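Myo-inositol-1-phosphate synthase-related protein (Thermotoga maritima MSB8, PDB 3CIN) is of unsettled function but belongs to the myo-inositol-1-phosphate synthase family and binds nicotinamide-adenine-dinucleotide in a Rossmann-type domain. Local coordinates at residues 148-158 against 197-208; 214-223 against 353-364. All coordinates share one frame; numbering follows the deposited sequence.

Both segments of contact 1 (148-158 with 197-208) precede those of contact 2 (214-223 with 353-364) along the chain, and the centres of the two contacts lie about 15 Å apart. Helix 203-211 of contact 1 runs on to strand 214-217 of contact 2, which belongs to the parallel sheet of the nucleotide-binding domain; strand 353-354 is the outermost strand beside it. The two contacts also touch directly: Asp219 OD2 is 2.8 Å from Asn201 ND2, and Asp219 OD1 is 2.9 Å from Ala200 N, both probable hydrogen bonds. Contact 1 holds Asn201, a magnesium ligand, on a loop that bonds to contact 2, while the other end of 214-223 reaches the nicotinamide-adenine-dinucleotide.

Contact 1 (148-158 against 197-208); sequences FVPFGNKEDLL and TFIANDPAFVEL. With MG (magnesium ion), chain E.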
loop_
_atom_site.group_PDB
_atom_site.type_symbol
_atom_site.label_atom_id
_atom_site.label_comp_id
_atom_site.label_asym_id
_atom_site.label_seq_id
_atom_site.Cartn_x
_atom_site.Cartn_y
_atom_site.Cartn_z
ATOM N N PHE A 148 17.192 -21.664 -20.181
ATOM C CA PHE A 148 17.599 -21.692 -21.594
ATOM C C PHE A 148 18.871 -20.884 -21.751
ATOM O O PHE A 148 19.212 -20.040 -20.889
ATOM C CB PHE A 148 16.518 -21.112 -22.493
ATOM C CG PHE A 148 16.314 -19.622 -22.314
ATOM C CD1 PHE A 148 15.585 -19.139 -21.262
ATOM C CD2 PHE A 148 16.929 -18.698 -23.167
ATOM C CE1 PHE A 148 15.461 -17.774 -21.043
ATOM C CE2 PHE A 148 16.794 -17.349 -22.956
ATOM C CZ PHE A 148 16.068 -16.884 -21.928
ATOM N N VAL A 149 19.544 -21.137 -22.860
ATOM C CA VAL A 149 20.640 -20.302 -23.328
ATOM C C VAL A 149 20.429 -20.114 -24.836
ATOM O O VAL A 149 20.332 -21.092 -25.559
ATOM C CB VAL A 149 21.991 -20.998 -23.112
ATOM C CG1 VAL A 149 23.136 -20.228 -23.835
ATOM C CG2 VAL A 149 22.261 -21.197 -21.605
ATOM N N PRO A 150 20.317 -18.876 -25.297
ATOM C CA PRO A 150 20.116 -18.681 -26.729
ATOM C C PRO A 150 21.343 -19.064 -27.572
ATOM O O PRO A 150 22.486 -19.224 -27.076
ATOM C CB PRO A 150 19.845 -17.160 -26.853
ATOM C CG PRO A 150 20.630 -16.584 -25.780
ATOM C CD PRO A 150 20.488 -17.601 -24.591
ATOM N N PHE A 151 21.076 -19.204 -28.874
ATOM C CA PHE A 151 22.086 -19.575 -29.864
ATOM C C PHE A 151 22.776 -18.385 -30.522
ATOM O O PHE A 151 23.984 -18.370 -30.664
ATOM C CB PHE A 151 21.514 -20.511 -30.926
ATOM C CG PHE A 151 21.163 -21.848 -30.383
ATOM C CD1 PHE A 151 22.123 -22.804 -30.222
ATOM C CD2 PHE A 151 19.914 -22.091 -29.888
ATOM C CE1 PHE A 151 21.814 -24.022 -29.671
ATOM C CE2 PHE A 151 19.610 -23.326 -29.374
ATOM C CZ PHE A 151 20.560 -24.273 -29.245
ATOM N N GLY A 152 22.012 -17.418 -30.989
ATOM C CA GLY A 152 22.589 -16.283 -31.677
ATOM C C GLY A 152 22.896 -16.551 -33.143
ATOM O O GLY A 152 22.559 -15.735 -34.001
ATOM N N ASN A 153 23.562 -17.678 -33.420
ATOM C CA ASN A 153 23.871 -18.111 -34.765
ATOM C C ASN A 153 23.027 -19.322 -35.074
ATOM O O ASN A 153 23.046 -20.291 -34.336
ATOM C CB ASN A 153 25.337 -18.514 -34.893
ATOM C CG ASN A 153 26.241 -17.323 -34.869
ATOM O OD1 ASN A 153 25.917 -16.308 -35.490
ATOM N ND2 ASN A 153 27.329 -17.386 -34.083
ATOM N N LYS A 154 22.311 -19.260 -36.189
ATOM C CA LYS A 154 21.493 -20.371 -36.648
ATOM C C LYS A 154 22.282 -21.690 -36.754
ATOM O O LYS A 154 21.753 -22.749 -36.407
ATOM C CB LYS A 154 20.936 -20.035 -38.034
ATOM C CG LYS A 154 19.982 -21.069 -38.512
ATOM C CD LYS A 154 19.095 -20.529 -39.586
ATOM C CE LYS A 154 19.843 -19.984 -40.753
ATOM N NZ LYS A 154 20.263 -21.081 -41.645
ATOM N N GLU A 155 23.533 -21.627 -37.202
ATOM C CA GLU A 155 24.346 -22.831 -37.402
ATOM C C GLU A 155 24.444 -23.654 -36.116
ATOM O O GLU A 155 24.378 -24.883 -36.123
ATOM C CB GLU A 155 25.758 -22.454 -37.925
ATOM C CG GLU A 155 26.666 -23.645 -38.105
ATOM C CD GLU A 155 28.007 -23.314 -38.710
ATOM O OE1 GLU A 155 28.342 -22.115 -38.875
ATOM O OE2 GLU A 155 28.730 -24.290 -39.023
ATOM N N ASP A 156 24.549 -22.968 -34.980
ATOM C CA ASP A 156 24.623 -23.665 -33.696
ATOM C C ASP A 156 23.293 -24.345 -33.301
ATOM O O ASP A 156 23.289 -25.448 -32.731
ATOM C CB ASP A 156 25.045 -22.674 -32.605
ATOM C CG ASP A 156 26.508 -22.253 -32.714
ATOM O OD1 ASP A 156 27.354 -23.005 -33.275
ATOM O OD2 ASP A 156 26.808 -21.157 -32.179
ATOM N N LEU A 157 22.169 -23.719 -33.638
ATOM C CA LEU A 157 20.850 -24.333 -33.442
ATOM C C LEU A 157 20.760 -25.578 -34.312
ATOM O O LEU A 157 20.364 -26.631 -33.850
ATOM C CB LEU A 157 19.779 -23.346 -33.819
ATOM C CG LEU A 157 18.365 -23.849 -33.872
ATOM C CD1 LEU A 157 17.882 -24.459 -32.525
ATOM C CD2 LEU A 157 17.471 -22.700 -34.386
ATOM N N LEU A 158 21.162 -25.461 -35.569
ATOM C CA LEU A 158 21.045 -26.607 -36.486
ATOM C C LEU A 158 21.903 -27.767 -36.022
ATOM O O LEU A 158 21.467 -28.916 -36.041
ATOM C CB LEU A 158 21.458 -26.246 -37.898
ATOM C CG LEU A 158 20.681 -25.153 -38.640
ATOM C CD1 LEU A 158 21.087 -25.026 -40.114
ATOM C CD2 LEU A 158 19.221 -25.342 -38.503
ATOM N N THR A 197 11.807 -17.770 -22.680
ATOM C CA THR A 197 12.859 -18.275 -23.536
ATOM C C THR A 197 12.961 -17.464 -24.797
ATOM O O THR A 197 11.959 -17.168 -25.453
ATOM C CB THR A 197 12.551 -19.733 -23.916
ATOM O OG1 THR A 197 12.547 -20.527 -22.718
ATOM C CG2 THR A 197 13.528 -20.277 -24.990
ATOM N N PHE A 198 14.175 -17.033 -25.128
ATOM C CA PHE A 198 14.372 -16.240 -26.332
ATOM C C PHE A 198 14.053 -17.051 -27.613
ATOM O O PHE A 198 14.652 -18.100 -27.884
ATOM C CB PHE A 198 15.814 -15.778 -26.479
ATOM C CG PHE A 198 16.246 -14.670 -25.545
ATOM C CD1 PHE A 198 15.514 -14.235 -24.461
ATOM C CD2 PHE A 198 17.475 -14.063 -25.778
ATOM C CE1 PHE A 198 16.006 -13.219 -23.666
ATOM C CE2 PHE A 198 17.938 -13.088 -24.977
ATOM C CZ PHE A 198 17.226 -12.672 -23.938
ATOM N N ILE A 199 13.061 -16.574 -28.361
ATOM C CA ILE A 199 12.777 -17.069 -29.696
ATOM C C ILE A 199 12.749 -15.845 -30.650
ATOM O O ILE A 199 13.625 -15.649 -31.541
ATOM C CB ILE A 199 11.501 -17.904 -29.727
ATOM C CG1 ILE A 199 11.632 -19.143 -28.830
ATOM C CG2 ILE A 199 11.193 -18.297 -31.195
ATOM C CD1 ILE A 199 12.703 -20.158 -29.263
ATOM N N ALA A 200 11.805 -14.923 -30.405
ATOM C CA ALA A 200 11.817 -13.631 -31.109
ATOM C C ALA A 200 13.114 -12.828 -30.919
ATOM O O ALA A 200 13.575 -12.134 -31.808
ATOM C CB ALA A 200 10.579 -12.789 -30.779
ATOM N N ASN A 201 13.739 -12.990 -29.741
ATOM C CA ASN A 201 14.984 -12.307 -29.390
ATOM C C ASN A 201 16.261 -13.106 -29.622
ATOM O O ASN A 201 17.350 -12.699 -29.241
ATOM C CB ASN A 201 14.904 -11.857 -27.916
ATOM C CG ASN A 201 13.974 -10.730 -27.750
ATOM O OD1 ASN A 201 14.319 -9.570 -28.043
ATOM N ND2 ASN A 201 12.769 -11.031 -27.287
ATOM N N ASP A 202 16.143 -14.233 -30.320
ATOM C CA ASP A 202 17.318 -15.040 -30.695
ATOM C C ASP A 202 17.425 -14.963 -32.202
ATOM O O ASP A 202 16.595 -15.471 -32.900
ATOM C CB ASP A 202 17.155 -16.481 -30.250
ATOM C CG ASP A 202 18.448 -17.379 -30.491
ATOM O OD1 ASP A 202 19.348 -16.982 -31.282
ATOM O OD2 ASP A 202 18.499 -18.498 -29.884
ATOM N N PRO A 203 18.406 -14.217 -32.691
ATOM C CA PRO A 203 18.542 -14.098 -34.131
ATOM C C PRO A 203 18.625 -15.423 -34.883
ATOM O O PRO A 203 18.250 -15.495 -36.071
ATOM C CB PRO A 203 19.830 -13.314 -34.285
ATOM C CG PRO A 203 19.874 -12.474 -33.067
ATOM C CD PRO A 203 19.369 -13.368 -31.975
ATOM N N ALA A 204 19.061 -16.501 -34.220
ATOM C CA ALA A 204 19.074 -17.811 -34.883
ATOM C C ALA A 204 17.676 -18.206 -35.311
ATOM O O ALA A 204 17.479 -18.726 -36.421
ATOM C CB ALA A 204 19.623 -18.849 -33.978
ATOM N N PHE A 205 16.701 -17.977 -34.447
ATOM C CA PHE A 205 15.330 -18.376 -34.707
ATOM C C PHE A 205 14.636 -17.374 -35.644
ATOM O O PHE A 205 13.771 -17.752 -36.447
ATOM C CB PHE A 205 14.553 -18.581 -33.415
ATOM C CG PHE A 205 14.861 -19.879 -32.730
ATOM C CD1 PHE A 205 14.188 -21.037 -33.071
ATOM C CD2 PHE A 205 15.805 -19.953 -31.683
ATOM C CE1 PHE A 205 14.440 -22.172 -32.379
ATOM C CE2 PHE A 205 16.013 -21.114 -31.002
ATOM C CZ PHE A 205 15.391 -22.217 -31.391
ATOM N N VAL A 206 14.979 -16.089 -35.534
ATOM C CA VAL A 206 14.366 -15.076 -36.411
ATOM C C VAL A 206 14.795 -15.381 -37.864
ATOM O O VAL A 206 13.962 -15.372 -38.774
ATOM C CB VAL A 206 14.699 -13.636 -36.020
ATOM C CG1 VAL A 206 14.102 -12.639 -36.991
ATOM C CG2 VAL A 206 14.176 -13.383 -34.592
ATOM N N GLU A 207 16.061 -15.700 -38.055
ATOM C CA GLU A 207 16.544 -16.071 -39.393
ATOM C C GLU A 207 15.934 -17.377 -39.910
ATOM O O GLU A 207 15.524 -17.457 -41.071
ATOM C CB GLU A 207 18.059 -16.238 -39.418
ATOM C CG GLU A 207 18.578 -16.512 -40.822
ATOM C CD GLU A 207 20.092 -16.401 -40.907
ATOM O OE1 GLU A 207 20.761 -16.487 -39.844
ATOM O OE2 GLU A 207 20.606 -16.212 -42.036
ATOM N N LEU A 208 15.901 -18.408 -39.075
ATOM C CA LEU A 208 15.281 -19.667 -39.455
ATOM C C LEU A 208 13.826 -19.393 -39.832
ATOM O O LEU A 208 13.333 -19.925 -40.818
ATOM C CB LEU A 208 15.347 -20.646 -38.275
ATOM C CG LEU A 208 14.825 -22.073 -38.501
ATOM C CD1 LEU A 208 15.729 -22.901 -39.320
ATOM C CD2 LEU A 208 14.520 -22.838 -37.163
HETATM MG MG MG E . 14.175 -7.068 -28.059
HETATM O O HOH W 1 21.933 -16.666 -37.714
HETATM O O HOH W 2 13.491 -6.727 -25.798
HETATM O O HOH W 3 16.253 -6.937 -27.022
#
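Asp202 grips the loop before helix 154-158 through both carboxylate oxygens. OD2 takes the amide of Phe151 in a nearly straight bond (N to OD2 2.9 Å, 171°), met from above the carboxylate plane. OD1 receives Gly152 N on its syn side at 2.7 Å and, from the opposite face, Ala204 N, so this oxygen also caps helix 203-208. CG anti to the backbone N (chi1 -174°) carries the carboxylate to the loop, where it lies nearly coplanar with the Phe151 ring, whose edge OD2 meets.

Both segments follow strands of the parallel sheet in this Rossmann-type domain, and the helices they lead into, 154-158 and 203-208, cross at 86°. Ala204 CB sits at that crossing, 3.5 Å from Lys154 N. Along Lys154, CB lies near Glu207 OE1, CG near Ala204 O, and CD against the backbone and CB of Leu208; the bend at chi3 brings CE within 3.6 Å of Glu207 CD, and a second at chi4 turns NZ aside, 4.9 Å from Glu207 OE2, too far for a salt bridge.

Leu157 crosses Phe205 at about a right angle, CD2 centred over one ring face and Ile199 CD1 over the other. At the start of the two segments, Thr197 CA lies over the Phe148 ring face, 3.6 Å from its centroid. Asn201 OD1 binds the magnesium ion at 2.5 Å, with two waters and the carbonyls of Pro366, Pro368 and Glu371.

Contact 2 (214-223 against 353-364); sequences LVVFGDDGAT and GTVYPVNAFYMK. With NAD (nicotinamide-adenine-dinucleotide), chain F.
Strands 214-217 and 353-354 pair in parallel at one margin of the Rossmann-type sheet, with Gly353 N bonding to Leu214 O and Val216 N to Gly353 O. Helix 356-362 follows, and its last residue and Lys364 just beyond it are joined to the loop after strand 214-217 by backbone bonds, Ala222 N to Tyr362 O and Lys364 N to Asp220 O.

Side-chain hydrogen bonds fill the interval between these backbone pairs. Thr354 OG1 donates to Val216 O at 2.7 Å, approaching from above the carbonyl plane, and accepts from Asn359 ND2, lying close to the Asn359 amide plane. The other end of that amide, Asn359 OD1, takes Gly218 N at 2.9 Å, again from above the plane; Asn359 thus ties the helix to the peptide just before the cis bond of Asp219.

Among the apolar contacts, Val358 CG1 stands 3.6 Å from the centroid of the Phe217 ring, only 1° off its normal, while Val355 reaches the ring's edge. Met363 CG lies against the Gly218 carbonyl, and the bend at chi2 (-71°) folds the chain back so that CE reaches Gly218 CA and Phe217 CB.

At the far end, in one of two modelled conformers and so with some doubt, Lys364 NZ donates to Gly221 O at 2.9 Å and forms a long salt bridge with Asp220 OD1. Beside it, Thr223 OG1 accepts a hydrogen bond from N7N of the nicotinamide-adenine-dinucleotide at 3.0 Å and 166°.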
loop_
_atom_site.group_PDB
_atom_site.type_symbol
_atom_site.label_atom_id
_atom_site.label_comp_id
_atom_site.label_asym_id
_atom_site.label_seq_id
_atom_site.Cartn_x
_atom_site.Cartn_y
_atom_site.Cartn_z
ATOM N N LEU A 214 7.692 -18.611 -41.512
ATOM C CA LEU A 214 7.177 -18.547 -40.171
ATOM C C LEU A 214 7.179 -17.139 -39.580
ATOM O O LEU A 214 8.183 -16.423 -39.650
ATOM C CB LEU A 214 7.952 -19.514 -39.248
ATOM C CG LEU A 214 7.464 -19.613 -37.796
ATOM C CD1 LEU A 214 6.184 -20.414 -37.651
ATOM C CD2 LEU A 214 8.564 -20.212 -36.897
ATOM N N VAL A 215 6.027 -16.752 -39.043
ATOM C CA VAL A 215 5.875 -15.508 -38.271
ATOM C C VAL A 215 6.087 -15.860 -36.802
ATOM O O VAL A 215 5.531 -16.826 -36.278
ATOM C CB VAL A 215 4.444 -14.904 -38.418
ATOM C CG1 VAL A 215 4.363 -13.549 -37.700
ATOM C CG2 VAL A 215 4.071 -14.735 -39.850
ATOM N N VAL A 216 6.845 -15.027 -36.107
ATOM C CA VAL A 216 7.116 -15.251 -34.725
ATOM C C VAL A 216 6.690 -14.018 -33.936
ATOM O O VAL A 216 7.077 -12.913 -34.290
ATOM C CB VAL A 216 8.610 -15.529 -34.489
ATOM C CG1 VAL A 216 8.914 -15.563 -33.017
ATOM C CG2 VAL A 216 8.999 -16.901 -35.095
ATOM N N PHE A 217 5.872 -14.231 -32.907
ATOM C CA PHE A 217 5.663 -13.181 -31.882
ATOM C C PHE A 217 6.366 -13.647 -30.611
ATOM O O PHE A 217 6.246 -14.819 -30.169
ATOM C CB PHE A 217 4.197 -12.932 -31.563
ATOM C CG PHE A 217 3.323 -12.468 -32.759
ATOM C CD1 PHE A 217 3.831 -11.759 -33.842
ATOM C CD2 PHE A 217 1.946 -12.738 -32.708
ATOM C CE1 PHE A 217 2.957 -11.308 -34.862
ATOM C CE2 PHE A 217 1.110 -12.303 -33.684
ATOM C CZ PHE A 217 1.600 -11.634 -34.788
ATOM N N GLY A 218 7.024 -12.712 -29.955
ATOM C CA GLY A 218 7.674 -13.040 -28.678
ATOM C C GLY A 218 8.451 -11.839 -28.184
ATOM O O GLY A 218 8.526 -10.839 -28.894
ATOM N N ASP A 219 9.058 -11.946 -27.004
ATOM C CA ASP A 219 8.990 -13.096 -26.061
ATOM C C ASP A 219 8.443 -12.612 -24.687
ATOM O O ASP A 219 8.663 -11.475 -24.309
ATOM C CB ASP A 219 10.412 -13.684 -25.825
ATOM C CG ASP A 219 11.072 -14.161 -27.137
ATOM O OD1 ASP A 219 10.382 -14.887 -27.893
ATOM O OD2 ASP A 219 12.240 -13.817 -27.427
ATOM N N ASP A 220 7.776 -13.502 -23.972
ATOM C CA ASP A 220 7.335 -13.361 -22.559
ATOM C C ASP A 220 6.104 -12.449 -22.516
ATOM O O ASP A 220 6.222 -11.250 -22.680
ATOM C CB ASP A 220 8.441 -12.784 -21.679
ATOM C CG ASP A 220 8.296 -13.196 -20.213
ATOM O OD1 ASP A 220 7.370 -13.945 -19.892
ATOM O OD2 ASP A 220 9.168 -12.781 -19.430
ATOM N N GLY A 221 4.937 -13.005 -22.249
ATOM C CA GLY A 221 3.711 -12.196 -22.223
ATOM C C GLY A 221 3.753 -11.003 -21.252
ATOM O O GLY A 221 4.299 -11.119 -20.156
ATOM N N ALA A 222 3.194 -9.865 -21.681
ATOM C CA ALA A 222 3.256 -8.601 -20.908
ATOM C C ALA A 222 2.156 -8.542 -19.886
ATOM O O ALA A 222 1.160 -7.804 -20.062
ATOM C CB ALA A 222 3.164 -7.361 -21.840
ATOM N N THR A 223 2.334 -9.273 -18.796
ATOM C CA THR A 223 1.372 -9.263 -17.723
ATOM C C THR A 223 2.127 -9.141 -16.421
ATOM O O THR A 223 3.358 -9.207 -16.388
ATOM C CB THR A 223 0.461 -10.536 -17.682
ATOM O OG1 THR A 223 1.210 -11.647 -17.205
ATOM C CG2 THR A 223 -0.152 -10.902 -19.057
ATOM N N GLY A 353 9.461 -13.781 -40.061
ATOM C CA GLY A 353 10.443 -13.268 -39.102
ATOM C C GLY A 353 9.687 -12.854 -37.876
ATOM O O GLY A 353 8.685 -13.459 -37.532
ATOM N N THR A 354 10.111 -11.799 -37.219
ATOM C CA THR A 354 9.321 -11.366 -36.017
ATOM C C THR A 354 8.700 -10.003 -36.288
ATOM O O THR A 354 9.148 -9.279 -37.192
ATOM C CB THR A 354 10.106 -11.438 -34.688
ATOM O OG1 THR A 354 9.177 -11.451 -33.593
ATOM C CG2 THR A 354 11.080 -10.341 -34.513
ATOM N N VAL A 355 7.618 -9.685 -35.597
ATOM C CA VAL A 355 6.846 -8.465 -35.892
ATOM C C VAL A 355 6.868 -7.532 -34.640
ATOM O O VAL A 355 6.028 -7.614 -33.768
ATOM C CB VAL A 355 5.392 -8.840 -36.299
ATOM C CG1 VAL A 355 4.569 -7.609 -36.665
ATOM C CG2 VAL A 355 5.416 -9.869 -37.472
ATOM N N TYR A 356 7.803 -6.574 -34.634
ATOM C CA TYR A 356 7.935 -5.670 -33.480
ATOM C C TYR A 356 6.665 -4.877 -33.124
ATOM O O TYR A 356 6.374 -4.733 -31.971
ATOM C CB TYR A 356 9.089 -4.721 -33.710
ATOM C CG TYR A 356 9.304 -3.741 -32.600
ATOM C CD1 TYR A 356 9.771 -4.172 -31.345
ATOM C CD2 TYR A 356 9.081 -2.385 -32.783
ATOM C CE1 TYR A 356 10.035 -3.232 -30.334
ATOM C CE2 TYR A 356 9.289 -1.457 -31.768
ATOM C CZ TYR A 356 9.760 -1.893 -30.544
ATOM O OH TYR A 356 10.038 -0.987 -29.529
ATOM N N PRO A 357 5.901 -4.358 -34.108
ATOM C CA PRO A 357 4.684 -3.587 -33.757
ATOM C C PRO A 357 3.714 -4.379 -32.893
ATOM O O PRO A 357 3.107 -3.800 -31.993
ATOM C CB PRO A 357 4.077 -3.262 -35.127
ATOM C CG PRO A 357 5.293 -3.183 -36.037
ATOM C CD PRO A 357 6.186 -4.289 -35.567
ATOM N N VAL A 358 3.652 -5.687 -33.106
ATOM C CA VAL A 358 2.882 -6.579 -32.215
ATOM C C VAL A 358 3.606 -6.853 -30.891
ATOM O O VAL A 358 3.051 -6.695 -29.805
ATOM C CB VAL A 358 2.524 -7.873 -32.931
ATOM C CG1 VAL A 358 1.846 -8.894 -32.018
ATOM C CG2 VAL A 358 1.561 -7.580 -34.119
ATOM N N ASN A 359 4.861 -7.281 -30.972
ATOM C CA ASN A 359 5.635 -7.637 -29.796
ATOM C C ASN A 359 5.688 -6.478 -28.817
ATOM O O ASN A 359 5.605 -6.710 -27.618
ATOM C CB ASN A 359 7.078 -8.011 -30.159
ATOM C CG ASN A 359 7.147 -9.194 -31.098
ATOM O OD1 ASN A 359 6.279 -10.103 -31.048
ATOM N ND2 ASN A 359 8.287 -9.283 -31.805
ATOM N N ALA A 360 5.902 -5.277 -29.316
ATOM C CA ALA A 360 6.086 -4.135 -28.402
ATOM C C ALA A 360 4.934 -3.901 -27.420
ATOM O O ALA A 360 5.148 -3.363 -26.312
ATOM C CB ALA A 360 6.357 -2.893 -29.198
ATOM N N PHE A 361 3.716 -4.227 -27.832
ATOM C CA PHE A 361 2.581 -4.067 -26.984
ATOM C C PHE A 361 2.338 -5.302 -26.126
ATOM O O PHE A 361 2.065 -5.212 -24.954
ATOM C CB PHE A 361 1.281 -3.775 -27.756
ATOM C CG PHE A 361 0.089 -3.579 -26.828
ATOM C CD1 PHE A 361 0.022 -2.454 -25.998
ATOM C CD2 PHE A 361 -0.887 -4.537 -26.686
ATOM C CE1 PHE A 361 -1.025 -2.319 -25.062
ATOM C CE2 PHE A 361 -1.960 -4.374 -25.757
ATOM C CZ PHE A 361 -2.007 -3.259 -24.965
ATOM N N TYR A 362 2.399 -6.482 -26.735
ATOM C CA TYR A 362 1.979 -7.693 -26.050
ATOM C C TYR A 362 3.013 -8.452 -25.191
ATOM O O TYR A 362 2.658 -9.352 -24.413
ATOM C CB TYR A 362 1.351 -8.655 -27.083
ATOM C CG TYR A 362 0.034 -8.186 -27.622
ATOM C CD1 TYR A 362 -1.158 -8.437 -26.941
ATOM C CD2 TYR A 362 -0.050 -7.512 -28.778
ATOM C CE1 TYR A 362 -2.373 -8.025 -27.462
ATOM C CE2 TYR A 362 -1.256 -7.081 -29.293
ATOM C CZ TYR A 362 -2.422 -7.312 -28.629
ATOM O OH TYR A 362 -3.598 -6.852 -29.183
ATOM N N MET A 363 4.276 -8.082 -25.341
ATOM C CA MET A 363 5.380 -8.864 -24.804
ATOM C C MET A 363 6.219 -7.985 -23.943
ATOM O O MET A 363 6.455 -6.808 -24.269
ATOM C CB MET A 363 6.248 -9.411 -25.928
ATOM C CG MET A 363 5.568 -10.300 -26.907
ATOM S SD MET A 363 5.147 -11.879 -26.184
ATOM C CE MET A 363 4.114 -12.692 -27.423
ATOM N N LYS A 364 6.696 -8.557 -22.832
ATOM C CA LYS A 364 7.601 -7.773 -22.044
ATOM C C LYS A 364 9.047 -7.834 -22.428
ATOM O O LYS A 364 9.778 -6.997 -21.976
ATOM C CB LYS A 364 7.407 -7.903 -20.560
ATOM C CG LYS A 364 7.341 -9.249 -19.991
ATOM C CD LYS A 364 7.203 -9.111 -18.488
ATOM C CE LYS A 364 7.248 -10.418 -17.775
ATOM N NZ LYS A 364 5.904 -11.051 -17.708
HETATM P PA NAD F . 1.506 -24.255 -15.873
HETATM O O1A NAD F . 0.143 -24.222 -15.236
HETATM O O2A NAD F . 2.473 -25.077 -15.078
HETATM O O5B NAD F . 1.307 -24.966 -17.257
HETATM C C5B NAD F . 2.429 -25.405 -18.019
HETATM C C4B NAD F . 1.989 -26.631 -18.800
HETATM O O4B NAD F . 2.997 -26.960 -19.743
HETATM C C3B NAD F . 1.746 -27.877 -17.958
HETATM O O3B NAD F . 0.556 -28.540 -18.353
HETATM C C2B NAD F . 2.960 -28.749 -18.252
HETATM O O2B NAD F . 2.732 -30.102 -17.965
HETATM C C1B NAD F . 3.201 -28.395 -19.702
HETATM N N9A NAD F . 4.552 -28.666 -20.201
HETATM C C8A NAD F . 5.721 -28.447 -19.478
HETATM N N7A NAD F . 6.766 -28.689 -20.342
HETATM C C5A NAD F . 6.237 -29.065 -21.552
HETATM C C6A NAD F . 6.824 -29.511 -22.739
HETATM N N6A NAD F . 8.181 -29.557 -22.923
HETATM N N1A NAD F . 5.979 -29.776 -23.799
HETATM C C2A NAD F . 4.607 -29.678 -23.646
HETATM N N3A NAD F . 4.010 -29.318 -22.456
HETATM C C4A NAD F . 4.845 -29.028 -21.438
HETATM O O3 NAD F . 2.048 -22.798 -16.124
HETATM P PN NAD F . 1.190 -21.557 -16.585
HETATM O O1N NAD F . 0.912 -20.720 -15.381
HETATM O O2N NAD F . 0.124 -21.977 -17.542
HETATM O O5D NAD F . 2.283 -20.726 -17.392
HETATM C C5D NAD F . 2.693 -21.149 -18.671
HETATM C C4D NAD F . 3.914 -20.369 -19.148
HETATM O O4D NAD F . 3.530 -19.040 -19.373
HETATM C C3D NAD F . 5.104 -20.350 -18.203
HETATM O O3D NAD F . 6.338 -20.404 -18.966
HETATM C C2D NAD F . 4.989 -18.960 -17.596
HETATM O O2D NAD F . 6.259 -18.447 -17.185
HETATM C C1D NAD F . 4.483 -18.188 -18.794
HETATM N N1N NAD F . 3.851 -16.922 -18.429
HETATM C C2N NAD F . 2.778 -16.920 -17.634
HETATM C C3N NAD F . 2.221 -15.639 -17.371
HETATM C C7N NAD F . 0.913 -15.607 -16.725
HETATM O O7N NAD F . 0.405 -16.814 -16.334
HETATM N N7N NAD F . 0.276 -14.437 -16.554
HETATM C C4N NAD F . 2.758 -14.473 -17.879
HETATM C C5N NAD F . 3.865 -14.512 -18.677
HETATM C C6N NAD F . 4.393 -15.780 -18.960
#